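Local structure of uncharacterized protein MJ1062 (3EO4) at residues Asn22-Leu27 with Glu50-Trp55; Arg76-Val81 with Ile97-Leu102; His128-Glu133 with Lys152-Glu157. The protein is of unknown function, but its C-terminal GNAT-type domain, the part described here, probably transfers acyl groups, and the full-length protein may also act as a hexosyltransferase. All blocks are in the same frame, centred on the assembly; numbering follows the deposited sequence.

In the fold
The three contacts come in series along one GNAT domain, whose larger and C-terminal sheets meet where the backbone of His128 bonds to that of Ile93. Contact 1 packs helix 24-31 on helix 49-58. Contact 2 lies where strand 74-84 of the larger antiparallel sheet meets the loop after strand 92-97. Contact 3 closes one end of the three-stranded C-terminal sheet. Contacts 1 and 2, with centres about 16 Å apart, touch through Leu27 on Ser80, and both reach the second subunit. The centre of contact 3 is about 24 Å from that of contact 1 and about 22 Å from that of contact 2. Contacts 1 and 2 thus lie together beside the subunit interface, whereas no other chain touches contact 3.

Contact 1. Residues Asn22-Leu27 with Glu50-Trp55; sequences NDLELL and EEHYSW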
# COMPACT_ATOMS: atom_id res chain seq x y z
N ASN A 22 -8.59 6.35 -8.56
CA ASN A 22 -8.72 5.02 -7.96
C ASN A 22 -7.41 4.44 -7.41
O ASN A 22 -7.43 3.54 -6.57
CB ASN A 22 -9.35 4.05 -8.96
CG ASN A 22 -10.75 4.48 -9.40
OD1 ASN A 22 -11.64 4.68 -8.56
ND2 ASN A 22 -10.94 4.64 -10.71
N ASP A 23 -6.28 4.97 -7.87
CA ASP A 23 -4.94 4.49 -7.49
C ASP A 23 -4.43 5.19 -6.25
O ASP A 23 -3.37 4.84 -5.73
CB ASP A 23 -3.94 4.73 -8.63
CG ASP A 23 -4.29 3.96 -9.93
OD1 ASP A 23 -4.27 4.57 -11.03
OD2 ASP A 23 -4.59 2.77 -9.85
N LEU A 24 -5.19 6.16 -5.76
CA LEU A 24 -4.69 7.12 -4.76
C LEU A 24 -4.36 6.47 -3.43
O LEU A 24 -3.34 6.80 -2.81
CB LEU A 24 -5.67 8.27 -4.57
CG LEU A 24 -5.64 9.43 -5.58
CD1 LEU A 24 -6.70 10.46 -5.22
CD2 LEU A 24 -4.27 10.10 -5.64
N GLU A 25 -5.22 5.53 -3.02
CA GLU A 25 -5.06 4.82 -1.74
C GLU A 25 -3.88 3.88 -1.80
O GLU A 25 -3.19 3.72 -0.82
CB GLU A 25 -6.33 4.05 -1.32
CG GLU A 25 -7.64 4.90 -1.24
CD GLU A 25 -8.44 4.83 -2.56
OE1 GLU A 25 -7.87 5.07 -3.64
OE2 GLU A 25 -9.65 4.50 -2.52
N LEU A 26 -3.67 3.23 -2.95
CA LEU A 26 -2.54 2.33 -3.12
C LEU A 26 -1.23 3.13 -3.10
O LEU A 26 -0.29 2.76 -2.40
CB LEU A 26 -2.66 1.54 -4.41
CG LEU A 26 -1.46 0.74 -4.87
CD1 LEU A 26 -1.06 -0.26 -3.81
CD2 LEU A 26 -1.84 -0.01 -6.18
N LEU A 27 -1.19 4.22 -3.87
CA LEU A 27 -0.07 5.14 -3.82
C LEU A 27 0.19 5.64 -2.41
O LEU A 27 1.33 5.62 -1.93
CB LEU A 27 -0.24 6.30 -4.81
CG LEU A 27 0.99 7.25 -4.86
CD1 LEU A 27 2.28 6.60 -5.47
CD2 LEU A 27 0.67 8.61 -5.55
N GLU A 50 -5.87 13.67 4.04
CA GLU A 50 -6.05 15.09 3.71
C GLU A 50 -4.81 15.69 3.03
O GLU A 50 -4.94 16.38 2.03
CB GLU A 50 -6.51 15.91 4.93
CG GLU A 50 -5.41 16.19 5.92
CD GLU A 50 -5.78 15.83 7.34
OE1 GLU A 50 -6.17 16.77 8.08
OE2 GLU A 50 -5.69 14.61 7.69
N GLU A 51 -3.61 15.35 3.52
CA GLU A 51 -2.35 15.78 2.90
C GLU A 51 -2.15 15.16 1.52
O GLU A 51 -1.77 15.82 0.56
CB GLU A 51 -1.16 15.36 3.75
CG GLU A 51 -1.17 15.84 5.20
CD GLU A 51 -0.12 15.11 6.06
OE1 GLU A 51 0.37 14.00 5.68
OE2 GLU A 51 0.20 15.65 7.16
N HIS A 52 -2.38 13.86 1.45
CA HIS A 52 -2.26 13.15 0.20
C HIS A 52 -3.23 13.69 -0.87
O HIS A 52 -2.87 13.83 -2.04
CB HIS A 52 -2.51 11.68 0.45
CG HIS A 52 -2.27 10.81 -0.74
ND1 HIS A 52 -1.05 10.74 -1.37
CD2 HIS A 52 -3.09 9.95 -1.39
CE1 HIS A 52 -1.14 9.89 -2.38
NE2 HIS A 52 -2.36 9.39 -2.41
N TYR A 53 -4.46 13.95 -0.46
CA TYR A 53 -5.50 14.35 -1.39
C TYR A 53 -5.33 15.81 -1.80
O TYR A 53 -5.62 16.20 -2.93
CB TYR A 53 -6.89 14.09 -0.79
CG TYR A 53 -7.99 14.15 -1.82
CD1 TYR A 53 -8.06 13.18 -2.82
CD2 TYR A 53 -8.94 15.18 -1.83
CE1 TYR A 53 -9.03 13.21 -3.78
CE2 TYR A 53 -9.93 15.22 -2.80
CZ TYR A 53 -9.96 14.21 -3.78
OH TYR A 53 -10.90 14.17 -4.78
N SER A 54 -4.84 16.62 -0.87
CA SER A 54 -4.53 18.01 -1.19
C SER A 54 -3.36 18.08 -2.19
O SER A 54 -3.38 18.92 -3.10
CB SER A 54 -4.27 18.79 0.09
OG SER A 54 -3.52 19.95 -0.17
N TRP A 55 -2.38 17.18 -2.08
CA TRP A 55 -1.35 17.03 -3.12
C TRP A 55 -2.01 16.75 -4.48
O TRP A 55 -1.72 17.42 -5.47
CB TRP A 55 -0.34 15.92 -2.77
CG TRP A 55 0.49 15.48 -3.95
CD1 TRP A 55 1.58 16.09 -4.45
CD2 TRP A 55 0.26 14.31 -4.80
NE1 TRP A 55 2.07 15.41 -5.56
CE2 TRP A 55 1.27 14.32 -5.80
CE3 TRP A 55 -0.70 13.29 -4.82
CZ2 TRP A 55 1.35 13.34 -6.79
CZ3 TRP A 55 -0.63 12.31 -5.83
CH2 TRP A 55 0.39 12.34 -6.80
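Leu24 and His52 join two helices of the segment that, in the GNAT fold, leads from the first long strand to the next, here helix 24-31 and helix 49-58. The packed centre is built round the imidazole. With CG anti to the backbone N (chi1 -174°), His52 carries its ring straight across to the partner helix, where His52 NE2 donates to Leu24 O at 2.8 Å. The bond is bent, 131° at the hydrogen, and the donor stands 33° off the carbonyl plane, so a short separation is bought with imperfect direction. Both residues are buried, and this bond gives the ring nitrogen a partner in an otherwise apolar seam. Leu24 flanks it with CD2, 3.8 Å from His52 NE2, while Leu27 brings CD2 to the edge of the same ring, 3.9 Å from His52 CE1.

Toward the outer side of helix 49-58, which is exposed, less surface is covered, and the rings of Tyr53 and Trp55 are partly exposed. Leu24 CD1 meets the edge of the Tyr53 ring, the two side chains crossing at about a right angle, and Thr74 of the second subunit packs on the same tyrosine. At the other border the indole of Trp55 points toward the partner helix, Leu24 CD2 at its edge, and Trp55 CZ3 stands 3.9 Å from Leu27 CD2.

Contact 2. Residues Arg76-Val81 with Ile97-Leu102; sequences RKVGSV and IGEFFL
Arg76 and Glu99 meet side-on, their guanidinium and carboxylate planes only 21° apart. Arg76 NE reaches Glu99 OE1 at 2.6 Å (161° at the hydrogen) and Arg76 NH2 reaches Glu99 OE2 at 3.0 Å, both oxygens being approached on their syn sides. The arginine chain runs extended from CG to NE, and that of Glu99 is extended beyond CG; the two cross obliquely, which brings the NE/NH2 edge of the guanidinium against both oxygens. Arg76 also makes a cation-pi contact with Trp49 of the second subunit. Beside the pair, Val78 and Leu102 cross at about a right angle, with Val78 CG1 3.7 Å from Leu102 CD1.

Along the backbone, strand pairing ends here. Gly79 and Ile97 form an antiparallel non-hydrogen-bonded pair, after which the chain turns away, Gly98 N donating to Val78 O at 2.7 Å. In GNAT relatives the loop that follows this strand usually receives the coenzyme A pyrophosphate.

A methionine in place of Arg76 would probably leave the buried Glu99 carboxylate without its counter-charge and forfeit the cation-pi contact. Two ionic hydrogen bonds, one per oxygen, thus fix the carboxylate's rotation and probably help keep it ionised.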
# COMPACT_ATOMS: atom_id res chain seq x y z
N ARG A 76 -0.06 -6.48 -12.93
CA ARG A 76 -0.33 -5.98 -11.59
C ARG A 76 0.39 -4.65 -11.34
O ARG A 76 1.36 -4.35 -12.03
CB ARG A 76 0.08 -7.03 -10.54
CG ARG A 76 1.56 -6.98 -10.08
CD ARG A 76 1.81 -8.08 -9.05
NE ARG A 76 3.20 -8.19 -8.59
CZ ARG A 76 4.05 -9.09 -9.06
NH1 ARG A 76 3.67 -9.94 -10.01
NH2 ARG A 76 5.29 -9.18 -8.58
N LYS A 77 -0.10 -3.87 -10.37
CA LYS A 77 0.49 -2.56 -9.99
C LYS A 77 1.62 -2.69 -8.98
O LYS A 77 1.41 -3.23 -7.89
CB LYS A 77 -0.58 -1.66 -9.38
CG LYS A 77 -1.47 -0.95 -10.38
CD LYS A 77 -2.85 -1.53 -10.53
CE LYS A 77 -3.63 -1.63 -9.21
NZ LYS A 77 -3.78 -0.29 -8.63
N VAL A 78 2.80 -2.16 -9.30
CA VAL A 78 3.96 -2.45 -8.48
C VAL A 78 4.70 -1.22 -8.01
O VAL A 78 5.56 -1.33 -7.15
CB VAL A 78 5.00 -3.40 -9.18
CG1 VAL A 78 4.40 -4.78 -9.52
CG2 VAL A 78 5.59 -2.74 -10.42
N GLY A 79 4.41 -0.06 -8.61
CA GLY A 79 5.06 1.18 -8.20
C GLY A 79 4.51 2.39 -8.90
O GLY A 79 3.46 2.32 -9.58
N SER A 80 5.21 3.51 -8.76
CA SER A 80 4.84 4.72 -9.45
C SER A 80 6.07 5.47 -9.93
O SER A 80 7.10 5.50 -9.24
CB SER A 80 4.03 5.61 -8.53
OG SER A 80 3.60 6.76 -9.27
N VAL A 81 5.94 6.08 -11.11
CA VAL A 81 7.01 6.92 -11.67
C VAL A 81 6.37 8.23 -12.12
O VAL A 81 5.20 8.24 -12.53
CB VAL A 81 7.79 6.19 -12.82
CG1 VAL A 81 6.92 5.97 -14.05
CG2 VAL A 81 9.13 6.90 -13.15
N ILE A 97 9.16 1.93 -6.20
CA ILE A 97 8.65 0.58 -6.39
C ILE A 97 8.07 0.17 -5.04
O ILE A 97 8.80 0.10 -4.04
CB ILE A 97 9.76 -0.42 -6.89
CG1 ILE A 97 10.37 0.06 -8.22
CG2 ILE A 97 9.24 -1.88 -6.95
CD1 ILE A 97 9.38 0.02 -9.42
N GLY A 98 6.75 -0.07 -5.02
CA GLY A 98 6.03 -0.47 -3.82
C GLY A 98 6.25 -1.89 -3.30
O GLY A 98 6.27 -2.08 -2.10
N GLU A 99 6.40 -2.89 -4.18
CA GLU A 99 6.68 -4.26 -3.71
C GLU A 99 8.14 -4.37 -3.42
O GLU A 99 8.94 -4.07 -4.30
CB GLU A 99 6.37 -5.34 -4.76
CG GLU A 99 5.01 -5.27 -5.33
CD GLU A 99 4.60 -6.54 -6.09
OE1 GLU A 99 3.50 -6.48 -6.67
OE2 GLU A 99 5.32 -7.57 -6.10
N PHE A 100 8.48 -4.88 -2.23
CA PHE A 100 9.86 -4.85 -1.71
C PHE A 100 10.82 -5.89 -2.26
O PHE A 100 12.03 -5.64 -2.32
CB PHE A 100 9.86 -4.97 -0.19
CG PHE A 100 9.18 -3.84 0.47
CD1 PHE A 100 9.92 -2.80 1.03
CD2 PHE A 100 7.78 -3.79 0.52
CE1 PHE A 100 9.28 -1.74 1.65
CE2 PHE A 100 7.14 -2.74 1.15
CZ PHE A 100 7.88 -1.70 1.71
N PHE A 101 10.31 -7.05 -2.61
CA PHE A 101 11.17 -8.14 -3.09
C PHE A 101 11.29 -8.13 -4.62
O PHE A 101 11.65 -9.13 -5.23
CB PHE A 101 10.69 -9.48 -2.54
CG PHE A 101 10.93 -9.65 -1.07
CD1 PHE A 101 12.19 -10.07 -0.59
CD2 PHE A 101 9.93 -9.38 -0.14
CE1 PHE A 101 12.44 -10.23 0.79
CE2 PHE A 101 10.16 -9.54 1.25
CZ PHE A 101 11.42 -9.97 1.71
N LEU A 102 10.97 -6.98 -5.20
CA LEU A 102 11.19 -6.67 -6.61
C LEU A 102 12.40 -5.76 -6.78
O LEU A 102 13.04 -5.78 -7.84
CB LEU A 102 9.98 -5.91 -7.19
CG LEU A 102 8.70 -6.70 -7.45
CD1 LEU A 102 7.68 -5.82 -8.21
CD2 LEU A 102 8.99 -7.95 -8.20

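Contact 3. Residues His128-Glu133 with Lys152-Glu157; sequences HARILE and KGRENE
Glu157 and Leu132 are an antiparallel non-hydrogen-bonded pair, and following the glutamate outward explains most of this contact. Glu157 CB lies 4.0 Å from Leu132 CD2, and its CG comes as near to Ile131 O. With CG anti to the backbone N (chi1 -171°) and the chain extended beyond it, the carboxylate is carried to where two arginines converge. Glu157 OE1 takes three hydrogen bonds: Arg130 NH2 at 2.8 Å, from above the carboxylate plane, Arg154 N at 2.8 Å on the anti side, and Arg154 NE at 2.9 Å on the syn side. Arg130 NE adds a weak fourth. Glu157 OE2 spends its syn lone pair on Arg154 NH2, 2.6 Å away. Arg154 thus grips the carboxylate side-on, while the Arg130 guanidinium is turned 62° against it. The shared anion lets the two like-charged groups come close, Arg130 NH2 3.8 Å from Arg154 NE, and so many donors probably favour its ionised form.

At the turn, Glu133 N donates almost straight to Asn156 O at 2.8 Å; the Glu133 side chain crosses Asn156 obliquely, and its OE2 is hydrogen-bonded to Trp158 NE1. Arg154 to Glu157 form a type II beta turn closed by Glu157 N to Arg154 O, with Gly153 N to Glu157 O just outside it. It belongs to the hairpin of strands 148-150 and 157-163 that, with strand 126-132 alongside, makes the C-terminal antiparallel sheet of the GNAT fold.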
# COMPACT_ATOMS: atom_id res chain seq x y z
N HIS A 128 16.45 15.59 -14.27
CA HIS A 128 17.18 15.34 -13.04
C HIS A 128 16.39 14.53 -12.03
O HIS A 128 15.21 14.31 -12.21
CB HIS A 128 17.72 16.65 -12.42
CG HIS A 128 16.66 17.55 -11.86
ND1 HIS A 128 16.05 18.53 -12.61
CD2 HIS A 128 16.14 17.65 -10.62
CE1 HIS A 128 15.18 19.18 -11.85
NE2 HIS A 128 15.22 18.66 -10.64
N ALA A 129 17.07 14.09 -10.98
CA ALA A 129 16.45 13.36 -9.86
C ALA A 129 17.04 13.95 -8.58
O ALA A 129 18.19 14.36 -8.57
CB ALA A 129 16.77 11.87 -9.96
N ARG A 130 16.24 14.05 -7.52
CA ARG A 130 16.73 14.47 -6.20
C ARG A 130 16.80 13.22 -5.35
O ARG A 130 15.80 12.49 -5.25
CB ARG A 130 15.80 15.51 -5.52
CG ARG A 130 15.45 16.72 -6.39
CD ARG A 130 14.54 17.74 -5.64
NE ARG A 130 15.29 18.40 -4.60
CZ ARG A 130 15.63 19.68 -4.58
NH1 ARG A 130 15.26 20.51 -5.55
NH2 ARG A 130 16.34 20.13 -3.54
N ILE A 131 17.97 12.94 -4.77
CA ILE A 131 18.16 11.68 -4.06
C ILE A 131 18.83 11.88 -2.70
O ILE A 131 19.84 12.60 -2.58
CB ILE A 131 18.96 10.64 -4.91
CG1 ILE A 131 18.42 10.53 -6.36
CG2 ILE A 131 18.90 9.25 -4.27
CD1 ILE A 131 19.33 9.71 -7.31
N LEU A 132 18.25 11.25 -1.68
CA LEU A 132 18.89 11.25 -0.36
C LEU A 132 20.13 10.34 -0.37
O LEU A 132 20.13 9.27 -1.01
CB LEU A 132 17.95 10.79 0.74
CG LEU A 132 16.83 11.65 1.31
CD1 LEU A 132 16.56 11.07 2.67
CD2 LEU A 132 17.18 13.16 1.45
N GLU A 133 21.16 10.81 0.32
CA GLU A 133 22.43 10.14 0.42
C GLU A 133 22.32 8.67 0.81
O GLU A 133 23.17 7.88 0.42
CB GLU A 133 23.30 10.82 1.48
CG GLU A 133 23.82 12.14 1.05
CD GLU A 133 24.62 12.81 2.13
OE1 GLU A 133 24.21 12.68 3.31
OE2 GLU A 133 25.63 13.48 1.80
N LYS A 152 24.37 19.90 -4.73
CA LYS A 152 23.62 19.64 -3.49
C LYS A 152 22.15 19.98 -3.69
O LYS A 152 21.82 20.94 -4.39
CB LYS A 152 24.17 20.49 -2.34
CG LYS A 152 25.14 19.80 -1.40
CD LYS A 152 25.12 20.48 -0.01
CE LYS A 152 24.24 19.73 1.06
NZ LYS A 152 23.20 18.72 0.54
N GLY A 153 21.26 19.20 -3.10
CA GLY A 153 19.87 19.62 -2.95
C GLY A 153 19.80 20.22 -1.55
O GLY A 153 20.69 20.96 -1.16
N ARG A 154 18.75 19.88 -0.80
CA ARG A 154 18.65 20.18 0.64
C ARG A 154 19.56 19.23 1.44
O ARG A 154 20.20 18.34 0.85
CB ARG A 154 17.19 20.10 1.09
CG ARG A 154 16.22 20.78 0.09
CD ARG A 154 14.79 20.39 0.31
NE ARG A 154 14.49 19.11 -0.34
CZ ARG A 154 13.27 18.65 -0.59
NH1 ARG A 154 12.19 19.35 -0.24
NH2 ARG A 154 13.12 17.48 -1.21
N GLU A 155 19.66 19.43 2.75
CA GLU A 155 20.57 18.65 3.60
C GLU A 155 20.50 17.16 3.26
O GLU A 155 19.40 16.63 3.09
CB GLU A 155 20.22 18.84 5.07
CG GLU A 155 21.44 18.92 5.99
CD GLU A 155 21.20 19.81 7.20
OE1 GLU A 155 20.04 19.86 7.68
OE2 GLU A 155 22.17 20.45 7.68
N ASN A 156 21.66 16.51 3.16
CA ASN A 156 21.73 15.06 2.84
C ASN A 156 21.07 14.62 1.50
O ASN A 156 20.82 13.43 1.27
CB ASN A 156 21.16 14.21 4.00
CG ASN A 156 21.93 14.37 5.33
OD1 ASN A 156 21.56 13.75 6.31
ND2 ASN A 156 22.98 15.21 5.36
N GLU A 157 20.79 15.60 0.65
CA GLU A 157 20.09 15.40 -0.63
C GLU A 157 20.98 15.91 -1.79
O GLU A 157 21.62 16.97 -1.69
CB GLU A 157 18.77 16.17 -0.59
CG GLU A 157 17.82 15.91 -1.74
CD GLU A 157 16.63 16.87 -1.71
OE1 GLU A 157 16.84 18.10 -1.74
OE2 GLU A 157 15.48 16.40 -1.69